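Local coordinates for 16S rRNA aminocarboxypropyltransferase (Vulcanisaeta distributa, PDB 5APG), which probably transfers the 3-amino-3-carboxypropyl group of S-adenosylmethionine to an N1-methylpseudouridine of 16S rRNA, the last step in making a hypermodified nucleotide, at residues Pro140-Ile143 and Ile144-Lys148; Leu150-Ala154 and Ala155-Ser159; Ala76-Val79 and His80-Ile84; Asp70-Trp73 and Lys74-Val77; Ile109-Thr112 and Ile113-Val116. One frame throughout, in Å; residues are numbered along the deposited sequence. Where two conformers were deposited one is given.

Contact 1. Residues Pro140-Ile143 and Ile144-Lys148; sequences PNFI and IINQK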
# COMPACT_ATOMS: atom_id res chain seq x y z
N PRO A 140 -14.57 2.78 3.69
CA PRO A 140 -14.63 2.24 5.05
C PRO A 140 -14.80 0.72 5.09
O PRO A 140 -14.31 0.07 6.02
CB PRO A 140 -15.85 2.94 5.65
CG PRO A 140 -15.88 4.26 4.93
CD PRO A 140 -15.49 3.91 3.51
N ASN A 141 -15.46 0.15 4.08
CA ASN A 141 -15.66 -1.29 4.01
C ASN A 141 -14.34 -2.07 3.91
O ASN A 141 -14.30 -3.26 4.22
CB ASN A 141 -16.55 -1.65 2.82
CG ASN A 141 -17.12 -3.05 2.92
OD1 ASN A 141 -17.56 -3.48 3.99
ND2 ASN A 141 -17.11 -3.79 1.81
N PHE A 142 -13.28 -1.40 3.46
CA PHE A 142 -11.95 -2.02 3.41
C PHE A 142 -11.51 -2.49 4.80
O PHE A 142 -10.96 -3.58 4.95
CB PHE A 142 -10.92 -1.05 2.84
CG PHE A 142 -9.52 -1.59 2.84
CD1 PHE A 142 -9.15 -2.58 1.94
CD2 PHE A 142 -8.57 -1.11 3.72
CE1 PHE A 142 -7.86 -3.08 1.93
CE2 PHE A 142 -7.28 -1.61 3.72
CZ PHE A 142 -6.92 -2.59 2.82
N ILE A 143 -11.76 -1.66 5.80
CA ILE A 143 -11.43 -2.03 7.17
C ILE A 143 -12.40 -3.10 7.69
O ILE A 143 -11.98 -4.05 8.34
CB ILE A 143 -11.44 -0.80 8.10
CG1 ILE A 143 -10.26 0.11 7.75
CG2 ILE A 143 -11.36 -1.23 9.57
CD1 ILE A 143 -10.17 1.35 8.60
N ILE A 144 -13.68 -2.95 7.38
CA ILE A 144 -14.69 -3.92 7.80
C ILE A 144 -14.35 -5.35 7.35
O ILE A 144 -14.31 -6.27 8.17
CB ILE A 144 -16.09 -3.56 7.25
CG1 ILE A 144 -16.55 -2.21 7.83
CG2 ILE A 144 -17.10 -4.66 7.56
CD1 ILE A 144 -16.80 -2.25 9.33
N ILE A 145 -14.10 -5.53 6.05
CA ILE A 145 -13.89 -6.88 5.54
C ILE A 145 -12.50 -7.41 5.91
O ILE A 145 -12.26 -8.61 5.86
CB ILE A 145 -14.07 -6.94 4.00
CG1 ILE A 145 -12.98 -6.13 3.29
CG2 ILE A 145 -15.45 -6.44 3.60
CD1 ILE A 145 -12.94 -6.38 1.79
N ASN A 146 -11.60 -6.52 6.32
CA ASN A 146 -10.26 -6.94 6.75
C ASN A 146 -10.05 -6.84 8.26
O ASN A 146 -8.93 -7.01 8.73
CB ASN A 146 -9.18 -6.10 6.05
CG ASN A 146 -9.03 -6.46 4.60
OD1 ASN A 146 -8.56 -7.55 4.26
ND2 ASN A 146 -9.44 -5.55 3.71
N GLN A 147 -11.12 -6.58 9.00
CA GLN A 147 -11.02 -6.22 10.41
C GLN A 147 -10.22 -7.21 11.25
O GLN A 147 -9.33 -6.82 12.00
CB GLN A 147 -12.42 -6.06 11.01
CG GLN A 147 -12.42 -5.61 12.46
CD GLN A 147 -12.12 -4.13 12.61
OE1 GLN A 147 -11.03 -3.74 13.04
NE2 GLN A 147 -13.09 -3.29 12.25
N LYS A 148 -10.52 -8.50 11.10
CA LYS A 148 -9.86 -9.53 11.89
C LYS A 148 -8.37 -9.65 11.57
O LYS A 148 -7.56 -9.93 12.45
CB LYS A 148 -10.54 -10.88 11.68
CG LYS A 148 -11.87 -11.01 12.40
CD LYS A 148 -12.42 -12.42 12.29
CE LYS A 148 -13.67 -12.59 13.15
NZ LYS A 148 -14.05 -14.03 13.29
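The opening turns of helix 141-153 bring Phe142 and Asn146 together, four residues apart on the buried side of the helix. Asn146 ND2 donates to the backbone carbonyl Phe142 O at 2.8 Å; the bond lies in the carbonyl plane, on a lone pair, and bends only modestly (157°). The same nitrogen sits over one face of the Phe142 ring, offset toward the rim, 3.4 Å from CE1, with ring and amide planes inclined by 58°. Such a neighbour is possible because Phe142 CG is anti to its own N (chi1 177°), which carries the ring along the helix toward the next turn. The side-chain bond matters because the backbone here is irregular: Asn146 N makes just weak bonds, to Phe142 O and to Ile143 O (3.2 Å). One residue earlier the helical bond is sound, Ile145 N reaching Asn141 O at 2.9 Å. Asn141 meanwhile turns its amide across Ile145, ND2 lying 3.6 Å from the CG2 methyl. Asn146 uses its other amide end too, OD1 accepting from Ile97 N, a double role that suits an asparagine. A leucine in its place would probably leave Ile97 N without this acceptor and the turn without its side-chain bond. With Phe142 and Ile143 packed on helix 112-122, this is helix-to-helix packing in the SPOUT fold.

Contact 2. Residues Leu150-Ala154 and Ala155-Ser159; sequences LERYA and AGDLS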
# COMPACT_ATOMS: atom_id res chain seq x y z
N LEU A 150 -6.47 -7.09 10.16
CA LEU A 150 -5.88 -5.82 10.56
C LEU A 150 -5.61 -5.74 12.06
O LEU A 150 -4.60 -5.17 12.48
CB LEU A 150 -6.78 -4.66 10.13
CG LEU A 150 -6.72 -4.29 8.65
CD1 LEU A 150 -7.84 -3.33 8.29
CD2 LEU A 150 -5.36 -3.69 8.31
N GLU A 151 -6.51 -6.32 12.85
CA GLU A 151 -6.34 -6.35 14.31
C GLU A 151 -5.06 -7.08 14.69
O GLU A 151 -4.32 -6.65 15.57
CB GLU A 151 -7.55 -7.00 14.98
CG GLU A 151 -7.50 -7.00 16.51
CD GLU A 151 -6.82 -8.23 17.09
OE1 GLU A 151 -6.87 -9.30 16.45
OE2 GLU A 151 -6.24 -8.13 18.19
N ARG A 152 -4.79 -8.20 14.01
CA ARG A 152 -3.57 -8.96 14.25
C ARG A 152 -2.35 -8.23 13.69
O ARG A 152 -1.32 -8.15 14.34
CB ARG A 152 -3.68 -10.36 13.63
CG ARG A 152 -4.71 -11.27 14.31
CD ARG A 152 -4.22 -11.76 15.67
NE ARG A 152 -4.45 -10.79 16.73
CZ ARG A 152 -3.60 -10.56 17.73
NH1 ARG A 152 -2.46 -11.23 17.80
NH2 ARG A 152 -3.90 -9.66 18.65
N TYR A 153 -2.48 -7.72 12.47
CA TYR A 153 -1.38 -6.99 11.83
C TYR A 153 -0.96 -5.76 12.65
O TYR A 153 0.23 -5.45 12.75
CB TYR A 153 -1.75 -6.55 10.42
CG TYR A 153 -2.02 -7.68 9.45
CD1 TYR A 153 -1.45 -8.94 9.63
CD2 TYR A 153 -2.85 -7.49 8.35
CE1 TYR A 153 -1.70 -9.97 8.74
CE2 TYR A 153 -3.11 -8.52 7.46
CZ TYR A 153 -2.53 -9.75 7.66
OH TYR A 153 -2.79 -10.77 6.76
N ALA A 154 -1.94 -5.07 13.21
CA ALA A 154 -1.67 -3.87 14.01
C ALA A 154 -1.05 -4.23 15.35
O ALA A 154 -0.49 -3.37 16.03
CB ALA A 154 -2.95 -3.06 14.21
N ALA A 155 -1.16 -5.50 15.73
CA ALA A 155 -0.57 -5.98 16.97
C ALA A 155 0.74 -6.70 16.70
O ALA A 155 1.29 -7.37 17.58
CB ALA A 155 -1.54 -6.89 17.70
N GLY A 156 1.24 -6.58 15.47
CA GLY A 156 2.51 -7.17 15.09
C GLY A 156 2.45 -8.66 14.80
O GLY A 156 3.49 -9.32 14.72
N ASP A 157 1.24 -9.19 14.64
CA ASP A 157 1.06 -10.62 14.43
C ASP A 157 0.71 -10.92 12.97
O ASP A 157 -0.37 -10.56 12.49
CB ASP A 157 -0.03 -11.15 15.37
CG ASP A 157 -0.32 -12.63 15.16
OD1 ASP A 157 0.49 -13.33 14.51
OD2 ASP A 157 -1.36 -13.09 15.67
N LEU A 158 1.61 -11.61 12.27
CA LEU A 158 1.45 -11.87 10.84
C LEU A 158 0.91 -13.27 10.53
O LEU A 158 0.84 -13.67 9.37
CB LEU A 158 2.79 -11.67 10.13
CG LEU A 158 3.24 -10.21 10.03
CD1 LEU A 158 4.75 -10.10 10.08
CD2 LEU A 158 2.69 -9.60 8.74
N SER A 159 0.51 -13.99 11.57
CA SER A 159 -0.04 -15.34 11.39
C SER A 159 -1.29 -15.44 10.47
O SER A 159 -1.50 -16.50 9.89
CB SER A 159 -0.36 -15.96 12.76
OG SER A 159 -1.42 -15.28 13.41
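A Schellman motif ends helix 141-153, and in it Asp157, Ala155 and Gly156 turn their backbone nitrogens back on Arg152 and Tyr153. Its two defining bonds run from Asp157 N to Arg152 O (2.8 Å) and from Gly156 N to Tyr153 O (3.1 Å). Gly156 takes the C-prime place with phi at 78°, a left-handed conformation that glycine adopts readily. Ala155 N also donates to Arg152 O, at 3.0 Å, so that this carbonyl holds two donors, which approach from opposite faces of its plane.

Outside the turn, charged side chains form a network centred on Arg152, described here for one of its two modelled conformers. The Arg152 side chain is bent at chi2 and chi3, which brings the guanidinium beside both acids. Glu151 is gripped side-on: NE meets Glu151 OE1 at 2.9 Å and NH2 meets Glu151 OE2 at 2.8 Å, both acceptors near the guanidinium plane. NH1 points the other way, to Asp157 OD2 at 3.0 Å, a nearly straight bond (167°) on the anti side of a carboxylate whose plane is turned 67° from the guanidinium. The small CB of Ala155 lies over one face of that group. On the buried side the Tyr153 ring presents its edge to Asp157 O and Leu158, while its hydroxyl bonds to Leu95 O.

Asp157 thus serves two ends: besides the salt bridge it forms an Asx turn, its OD1 accepting from Ser159 N (3.0 Å) and from Ser159 OG, both from the same face of the carboxylate.

Contact 3. Residues Ala76-Val79 and His80-Ile84; sequences AVDV and HTKFI. With EEM ([(3S)-3-amino-4-hydroxy-4-oxo-butyl]-[[(2S,3S,4R,5R)-5-(6-aminopurin-9-yl)-3,4-dihydroxy-oxolan-2-yl]methyl]-methyl-selanium), chain D.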
# COMPACT_ATOMS: atom_id res chain seq x y z
N ALA A 76 3.76 -2.40 -12.46
CA ALA A 76 4.22 -2.27 -11.08
C ALA A 76 5.49 -3.06 -10.76
O ALA A 76 6.39 -2.55 -10.10
CB ALA A 76 3.11 -2.68 -10.12
N VAL A 77 5.56 -4.30 -11.23
CA VAL A 77 6.73 -5.13 -10.93
C VAL A 77 7.98 -4.53 -11.57
O VAL A 77 8.99 -4.35 -10.91
CB VAL A 77 6.55 -6.58 -11.41
CG1 VAL A 77 7.80 -7.39 -11.13
CG2 VAL A 77 5.35 -7.21 -10.71
N ASP A 78 7.89 -4.21 -12.86
CA ASP A 78 9.02 -3.64 -13.58
C ASP A 78 9.52 -2.35 -12.94
O ASP A 78 10.73 -2.14 -12.78
CB ASP A 78 8.65 -3.39 -15.04
CG ASP A 78 9.81 -2.88 -15.86
OD1 ASP A 78 10.70 -3.69 -16.18
OD2 ASP A 78 9.84 -1.67 -16.17
N VAL A 79 8.59 -1.48 -12.56
CA VAL A 79 8.95 -0.17 -12.00
C VAL A 79 9.63 -0.30 -10.64
O VAL A 79 10.68 0.30 -10.41
CB VAL A 79 7.71 0.73 -11.88
CG1 VAL A 79 8.02 1.96 -11.03
CG2 VAL A 79 7.21 1.13 -13.26
N HIS A 80 9.04 -1.08 -9.75
CA HIS A 80 9.60 -1.22 -8.40
C HIS A 80 10.93 -1.97 -8.40
O HIS A 80 11.82 -1.64 -7.62
CB HIS A 80 8.61 -1.92 -7.48
CG HIS A 80 7.46 -1.06 -7.06
ND1 HIS A 80 6.31 -0.93 -7.82
CD2 HIS A 80 7.28 -0.28 -5.97
CE1 HIS A 80 5.48 -0.11 -7.21
NE2 HIS A 80 6.04 0.30 -6.08
N THR A 81 11.07 -2.97 -9.27
CA THR A 81 12.29 -3.77 -9.26
C THR A 81 13.47 -3.02 -9.87
O THR A 81 14.62 -3.23 -9.47
CB THR A 81 12.10 -5.11 -10.01
OG1 THR A 81 11.64 -4.86 -11.35
CG2 THR A 81 11.08 -5.99 -9.30
N LYS A 82 13.20 -2.14 -10.82
CA LYS A 82 14.29 -1.50 -11.56
C LYS A 82 14.69 -0.11 -11.04
O LYS A 82 15.80 0.33 -11.30
CB LYS A 82 13.93 -1.39 -13.05
CG LYS A 82 13.81 -2.74 -13.75
CD LYS A 82 14.09 -2.63 -15.25
CE LYS A 82 13.15 -1.63 -15.92
NZ LYS A 82 13.21 -1.76 -17.41
N PHE A 83 13.81 0.56 -10.30
CA PHE A 83 14.07 1.97 -10.00
C PHE A 83 14.18 2.36 -8.52
O PHE A 83 14.42 3.53 -8.22
CB PHE A 83 13.01 2.84 -10.66
CG PHE A 83 12.98 2.73 -12.16
CD1 PHE A 83 13.89 3.43 -12.94
CD2 PHE A 83 12.05 1.91 -12.79
CE1 PHE A 83 13.87 3.33 -14.32
CE2 PHE A 83 12.03 1.81 -14.17
CZ PHE A 83 12.94 2.51 -14.94
N ILE A 84 14.03 1.42 -7.60
CA ILE A 84 14.28 1.76 -6.20
C ILE A 84 15.26 0.78 -5.54
O ILE A 84 14.95 -0.39 -5.32
CB ILE A 84 12.96 1.83 -5.37
CG1 ILE A 84 12.08 0.61 -5.60
CG2 ILE A 84 12.18 3.09 -5.72
CD1 ILE A 84 10.78 0.66 -4.84
C2 EEM D . 2.55 -2.81 -0.93
N3 EEM D . 2.11 -1.78 -1.58
C4 EEM D . 0.95 -1.84 -2.21
C1' EEM D . 0.58 0.46 -3.19
C2' EEM D . 1.84 0.43 -4.10
C3' EEM D . 1.28 0.47 -5.37
C4' EEM D . 0.16 1.22 -5.36
C5' EEM D . -0.95 0.70 -6.20
O EEM D . -5.33 3.36 -6.97
C EEM D . -5.33 3.33 -8.17
OXT EEM D . -5.84 4.24 -8.81
CA EEM D . -4.67 2.19 -8.91
N EEM D . -5.00 2.31 -10.30
CB EEM D . -3.18 2.33 -8.66
CG EEM D . -2.36 1.11 -9.02
SE EEM D . -0.62 1.12 -8.08
CE EEM D . 0.51 -0.31 -8.73
O4' EEM D . -0.36 0.99 -3.86
O3' EEM D . 2.27 0.80 -6.41
O2' EEM D . 2.44 1.70 -3.82
N9 EEM D . 0.24 -0.97 -2.94
C8 EEM D . -0.86 -1.61 -3.31
N7 EEM D . -0.87 -2.84 -2.86
C5 EEM D . 0.25 -3.03 -2.14
N1 EEM D . 1.93 -3.97 -0.84
C6 EEM D . 0.78 -4.14 -1.43
N6 EEM D . 0.10 -5.37 -1.37
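Ala76 and His80 face the cofactor pocket from helix 73-83, one alpha-helical turn apart, the bound group being the selenium counterpart of S-adenosylmethionine. Ala76 O accepts two hydrogen bonds, from His80 N at 3.1 Å and from His80 ND1 at 2.8 Å, the two donors arriving from opposite faces of the carbonyl plane. The oxygen lies in the imidazole plane, and the second bond therefore helps to fix the rotation of the ring. Val77 O is likewise shared, by Thr81 N and by Thr81 OG1 at 2.7 Å; a chi1 of 56° aims the hydroxyl at this carbonyl. In place of His80, a leucine would probably leave Ala76 O with its backbone donor alone and the ligand O3' without the imidazole edge beside it.

One charged pair follows the same spacing: Lys82 NZ approaches Asp78 OD1 at 3.4 Å, a loose salt bridge on the outer side, and Asp78 OD2 also pairs with Arg75. Apolar contacts are lighter, Val77 CG1 meeting Thr81 CG2 and Val79 CG1 lying 4.4 Å from Phe83 CD2. Toward the ligand, Ala76 CB approaches the methyl carbon CE at 3.8 Å, and His80 CE1 stands 3.4 Å from the ribose O3', which lies near the ring plane.

Contact 4. Residues Asp70-Trp73 and Lys74-Val77; sequences DCSW and KRAV. With EEM ([(3S)-3-amino-4-hydroxy-4-oxo-butyl]-[[(2S,3S,4R,5R)-5-(6-aminopurin-9-yl)-3,4-dihydroxy-oxolan-2-yl]methyl]-methyl-selanium), chain D.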
# COMPACT_ATOMS: atom_id res chain seq x y z
N ASP A 70 2.88 5.45 -7.59
CA ASP A 70 1.59 5.15 -8.19
C ASP A 70 1.77 4.89 -9.69
O ASP A 70 2.23 5.75 -10.43
CB ASP A 70 0.60 6.29 -7.96
CG ASP A 70 -0.74 6.05 -8.64
OD1 ASP A 70 -1.59 5.36 -8.04
OD2 ASP A 70 -0.95 6.54 -9.76
N CYS A 71 1.40 3.69 -10.12
CA CYS A 71 1.52 3.30 -11.52
C CYS A 71 0.47 2.25 -11.81
O CYS A 71 -0.28 1.89 -10.92
CB CYS A 71 2.92 2.76 -11.81
SG CYS A 71 3.36 1.28 -10.86
N SER A 72 0.39 1.76 -13.04
CA SER A 72 -0.54 0.67 -13.32
C SER A 72 0.01 -0.62 -12.72
O SER A 72 1.22 -0.77 -12.57
CB SER A 72 -0.75 0.51 -14.82
OG SER A 72 0.41 -0.02 -15.44
N TRP A 73 -0.88 -1.55 -12.37
CA TRP A 73 -0.42 -2.83 -11.84
C TRP A 73 0.31 -3.64 -12.91
O TRP A 73 1.16 -4.47 -12.59
CB TRP A 73 -1.59 -3.64 -11.28
CG TRP A 73 -1.86 -3.32 -9.83
CD1 TRP A 73 -2.89 -2.59 -9.33
CD2 TRP A 73 -1.05 -3.70 -8.71
NE1 TRP A 73 -2.78 -2.50 -7.96
CE2 TRP A 73 -1.66 -3.17 -7.55
CE3 TRP A 73 0.13 -4.44 -8.57
CZ2 TRP A 73 -1.13 -3.37 -6.28
CZ3 TRP A 73 0.65 -4.63 -7.30
CH2 TRP A 73 0.02 -4.10 -6.17
N LYS A 74 0.00 -3.37 -14.18
CA LYS A 74 0.68 -4.05 -15.28
C LYS A 74 2.16 -3.67 -15.34
O LYS A 74 2.99 -4.46 -15.79
CB LYS A 74 -0.01 -3.73 -16.61
CG LYS A 74 0.56 -4.51 -17.79
CD LYS A 74 -0.39 -4.55 -18.97
CE LYS A 74 0.25 -5.22 -20.18
NZ LYS A 74 0.68 -6.61 -19.89
N ARG A 75 2.48 -2.46 -14.87
CA ARG A 75 3.87 -1.99 -14.86
C ARG A 75 4.54 -2.07 -13.49
O ARG A 75 5.74 -1.84 -13.38
CB ARG A 75 3.93 -0.53 -15.35
CG ARG A 75 3.65 -0.34 -16.83
CD ARG A 75 4.55 0.74 -17.40
NE ARG A 75 5.95 0.46 -17.13
CZ ARG A 75 6.93 1.35 -17.18
NH1 ARG A 75 6.66 2.62 -17.49
NH2 ARG A 75 8.18 0.99 -16.93
N ALA A 76 3.76 -2.40 -12.46
CA ALA A 76 4.22 -2.27 -11.08
C ALA A 76 5.49 -3.06 -10.76
O ALA A 76 6.39 -2.55 -10.10
CB ALA A 76 3.11 -2.68 -10.12
N VAL A 77 5.56 -4.30 -11.23
CA VAL A 77 6.73 -5.13 -10.93
C VAL A 77 7.98 -4.53 -11.57
O VAL A 77 8.99 -4.35 -10.91
CB VAL A 77 6.55 -6.58 -11.41
CG1 VAL A 77 7.80 -7.39 -11.13
CG2 VAL A 77 5.35 -7.21 -10.71
C2 EEM D . 2.55 -2.81 -0.93
N3 EEM D . 2.11 -1.78 -1.58
C4 EEM D . 0.95 -1.84 -2.21
C1' EEM D . 0.58 0.46 -3.19
C2' EEM D . 1.84 0.43 -4.10
C3' EEM D . 1.28 0.47 -5.37
C4' EEM D . 0.16 1.22 -5.36
C5' EEM D . -0.95 0.70 -6.20
O EEM D . -5.33 3.36 -6.97
C EEM D . -5.33 3.33 -8.17
OXT EEM D . -5.84 4.24 -8.81
CA EEM D . -4.67 2.19 -8.91
N EEM D . -5.00 2.31 -10.30
CB EEM D . -3.18 2.33 -8.66
CG EEM D . -2.36 1.11 -9.02
SE EEM D . -0.62 1.12 -8.08
CE EEM D . 0.51 -0.31 -8.73
O4' EEM D . -0.36 0.99 -3.86
O3' EEM D . 2.27 0.80 -6.41
O2' EEM D . 2.44 1.70 -3.82
N9 EEM D . 0.24 -0.97 -2.94
C8 EEM D . -0.86 -1.61 -3.31
N7 EEM D . -0.87 -2.84 -2.86
C5 EEM D . 0.25 -3.03 -2.14
N1 EEM D . 1.93 -3.97 -0.84
C6 EEM D . 0.78 -4.14 -1.43
N6 EEM D . 0.10 -5.37 -1.37
O HOH W 1 3.70 -5.67 -12.99
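Ser72 is the N-cap of helix 73-83, its OG accepting a weak bond from Arg75 N at 3.3 Å; Ser72 O takes the same N-H at 3.1 Å. The hydroxyl can do so because chi1 of 71° sets OG between the backbone N and the carbonyl carbon, turned over the first helical turn; serine, short and polar, suits this place. Cys71 uses the same kind of rotamer (chi1 61°) for an apolar end: SG lies 3.7 Å from Ala76 CA and 3.9 Å from the ligand methyl CE. Trp73 carries its indole out from the helix start into the pocket, where a hydrogen bond from NE1 to Leu110 O helps to set the turn of the ring. The methyl CE stands 3.7 Å above the centre of one face, consistent with a CH-pi contact, while the adenine N7 meets the indole edge, 3.5 Å from CZ2. On the helix side, Trp73 CE3 packs against Ala76 CB at 3.8 Å, where a small residue leaves room for ring and methyl alike. Lys74 NZ bonds to Thr182 O.

Residues 70-77 lead from strand 66-70, the middle strand of the parallel sheet, through a short turn into helix 73-83. Trp73 and Val77 lean on helix 170-182, and Asp70 pairs by its backbone with Tyr8 and Leu10, at the end of strand 5-9.

Contact 5. Residues Ile109-Thr112 and Ile113-Val116; sequences ILST and IEAV. With EEM ([(3S)-3-amino-4-hydroxy-4-oxo-butyl]-[[(2S,3S,4R,5R)-5-(6-aminopurin-9-yl)-3,4-dihydroxy-oxolan-2-yl]methyl]-methyl-selanium), chain D.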
# COMPACT_ATOMS: atom_id res chain seq x y z
N ILE A 109 -3.78 -7.27 -4.07
CA ILE A 109 -3.72 -6.24 -5.10
C ILE A 109 -4.63 -5.06 -4.74
O ILE A 109 -5.80 -5.05 -5.09
CB ILE A 109 -4.10 -6.80 -6.48
CG1 ILE A 109 -3.25 -8.03 -6.82
CG2 ILE A 109 -3.98 -5.73 -7.56
CD1 ILE A 109 -1.75 -7.76 -6.80
N LEU A 110 -4.07 -4.07 -4.04
CA LEU A 110 -4.86 -2.97 -3.52
C LEU A 110 -4.73 -1.70 -4.36
O LEU A 110 -3.74 -1.52 -5.06
CB LEU A 110 -4.45 -2.65 -2.08
CG LEU A 110 -4.40 -3.84 -1.11
CD1 LEU A 110 -4.00 -3.37 0.29
CD2 LEU A 110 -5.73 -4.58 -1.08
N SER A 111 -5.73 -0.84 -4.28
CA SER A 111 -5.61 0.50 -4.84
C SER A 111 -4.61 1.29 -4.02
O SER A 111 -4.30 0.92 -2.88
CB SER A 111 -6.97 1.22 -4.87
OG SER A 111 -7.41 1.54 -3.55
N THR A 112 -4.09 2.38 -4.58
CA THR A 112 -3.13 3.20 -3.88
C THR A 112 -3.73 3.73 -2.57
O THR A 112 -3.07 3.73 -1.53
CB THR A 112 -2.64 4.36 -4.76
OG1 THR A 112 -1.95 3.83 -5.90
CG2 THR A 112 -1.69 5.28 -3.98
N ILE A 113 -5.00 4.14 -2.60
CA ILE A 113 -5.61 4.72 -1.41
C ILE A 113 -5.83 3.65 -0.33
O ILE A 113 -5.67 3.93 0.86
CB ILE A 113 -6.95 5.45 -1.73
CG1 ILE A 113 -7.42 6.23 -0.50
CG2 ILE A 113 -8.05 4.49 -2.20
CD1 ILE A 113 -8.50 7.28 -0.80
N GLU A 114 -6.17 2.43 -0.73
CA GLU A 114 -6.33 1.33 0.23
C GLU A 114 -4.99 0.98 0.86
O GLU A 114 -4.90 0.67 2.04
CB GLU A 114 -6.93 0.10 -0.45
CG GLU A 114 -8.43 0.19 -0.73
CD GLU A 114 -8.90 -0.87 -1.71
OE1 GLU A 114 -8.36 -0.91 -2.83
OE2 GLU A 114 -9.79 -1.68 -1.36
N ALA A 115 -3.94 1.03 0.05
CA ALA A 115 -2.61 0.73 0.55
C ALA A 115 -2.14 1.77 1.56
O ALA A 115 -1.56 1.42 2.59
CB ALA A 115 -1.64 0.66 -0.59
N VAL A 116 -2.38 3.04 1.26
CA VAL A 116 -2.04 4.11 2.19
C VAL A 116 -2.80 3.92 3.50
O VAL A 116 -2.22 3.99 4.58
CB VAL A 116 -2.36 5.50 1.59
CG1 VAL A 116 -2.31 6.59 2.66
CG2 VAL A 116 -1.39 5.82 0.44
C2 EEM D . 2.55 -2.81 -0.93
N3 EEM D . 2.11 -1.78 -1.58
C4 EEM D . 0.95 -1.84 -2.21
C1' EEM D . 0.58 0.46 -3.19
C2' EEM D . 1.84 0.43 -4.10
C3' EEM D . 1.28 0.47 -5.37
C4' EEM D . 0.16 1.22 -5.36
C5' EEM D . -0.95 0.70 -6.20
O EEM D . -5.33 3.36 -6.97
C EEM D . -5.33 3.33 -8.17
OXT EEM D . -5.84 4.24 -8.81
CA EEM D . -4.67 2.19 -8.91
N EEM D . -5.00 2.31 -10.30
CB EEM D . -3.18 2.33 -8.66
CG EEM D . -2.36 1.11 -9.02
SE EEM D . -0.62 1.12 -8.08
CE EEM D . 0.51 -0.31 -8.73
O4' EEM D . -0.36 0.99 -3.86
O3' EEM D . 2.27 0.80 -6.41
O2' EEM D . 2.44 1.70 -3.82
N9 EEM D . 0.24 -0.97 -2.94
C8 EEM D . -0.86 -1.61 -3.31
N7 EEM D . -0.87 -2.84 -2.86
C5 EEM D . 0.25 -3.03 -2.14
N1 EEM D . 1.93 -3.97 -0.84
C6 EEM D . 0.78 -4.14 -1.43
N6 EEM D . 0.10 -5.37 -1.37
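Ser111, Thr112 and Glu114 carry this buried contact, where the loop 109-111 runs into helix 112-122. Ser111 OG donates to Glu114 OE1 at 2.7 Å and accepts from Glu114 N at 3.2 Å, a two-way use open to the short hydroxyl because chi1 of 69° places OG within reach of both partners. Glu114 answers with an arm extended beyond CG: OE1 takes Ser111 N at 3.0 Å as well, and the two donors come from opposite faces of the carboxylate plane, both on its anti side. Asn100 adds a further bond to OE1, and Ala99 N holds OE2. Several donors thus surround this buried carboxylate, which would tend to stabilise its negative charge.

Each residue gives its side chain to the other's backbone N, the definition of a capping box, here closing the N-terminus of the helix that lines the cofactor pocket of this SPOUT protein.

Thr112, the first residue of that helix, directs its backbone N at the ligand carboxylate O, 2.9 Å away and nearly straight (162°); the positive end of the helix dipole probably favours an anion there. Its OG1 is bonded to Asp70 and lies 3.3 Å from the ligand C5', next to the selenonium centre. A turn further on, Val116 N closes on Thr112 O, and the small Ala115 lets the nucleoside come near, CB lying 3.4 Å from N9.

Contacts 3, 4 and 5 all touch the bound selenium analogue; contact 1 lies on helix 141-153, and contact 2 spans its end and the loop that follows, neither touching the ligand. Contacts 3 and 4 share Ala76 and Val77. Contact 4 meets contact 5 across the pocket: Asp70 OD1 lies 2.7 Å from Thr112 OG1, and Trp73 NE1 lies 3.2 Å from Leu110 O, both probable hydrogen bonds tying the two ligand-lining turns together. Contact 1 backs contact 5, Phe142 CZ packing 3.9 Å from Leu110 CD1, and reaches contact 2 along the helix through Ile143 CA and Leu150 CD1. Contacts 2 and 3 are remote, their centres about 27 Å apart on opposite sides of the chain's centre.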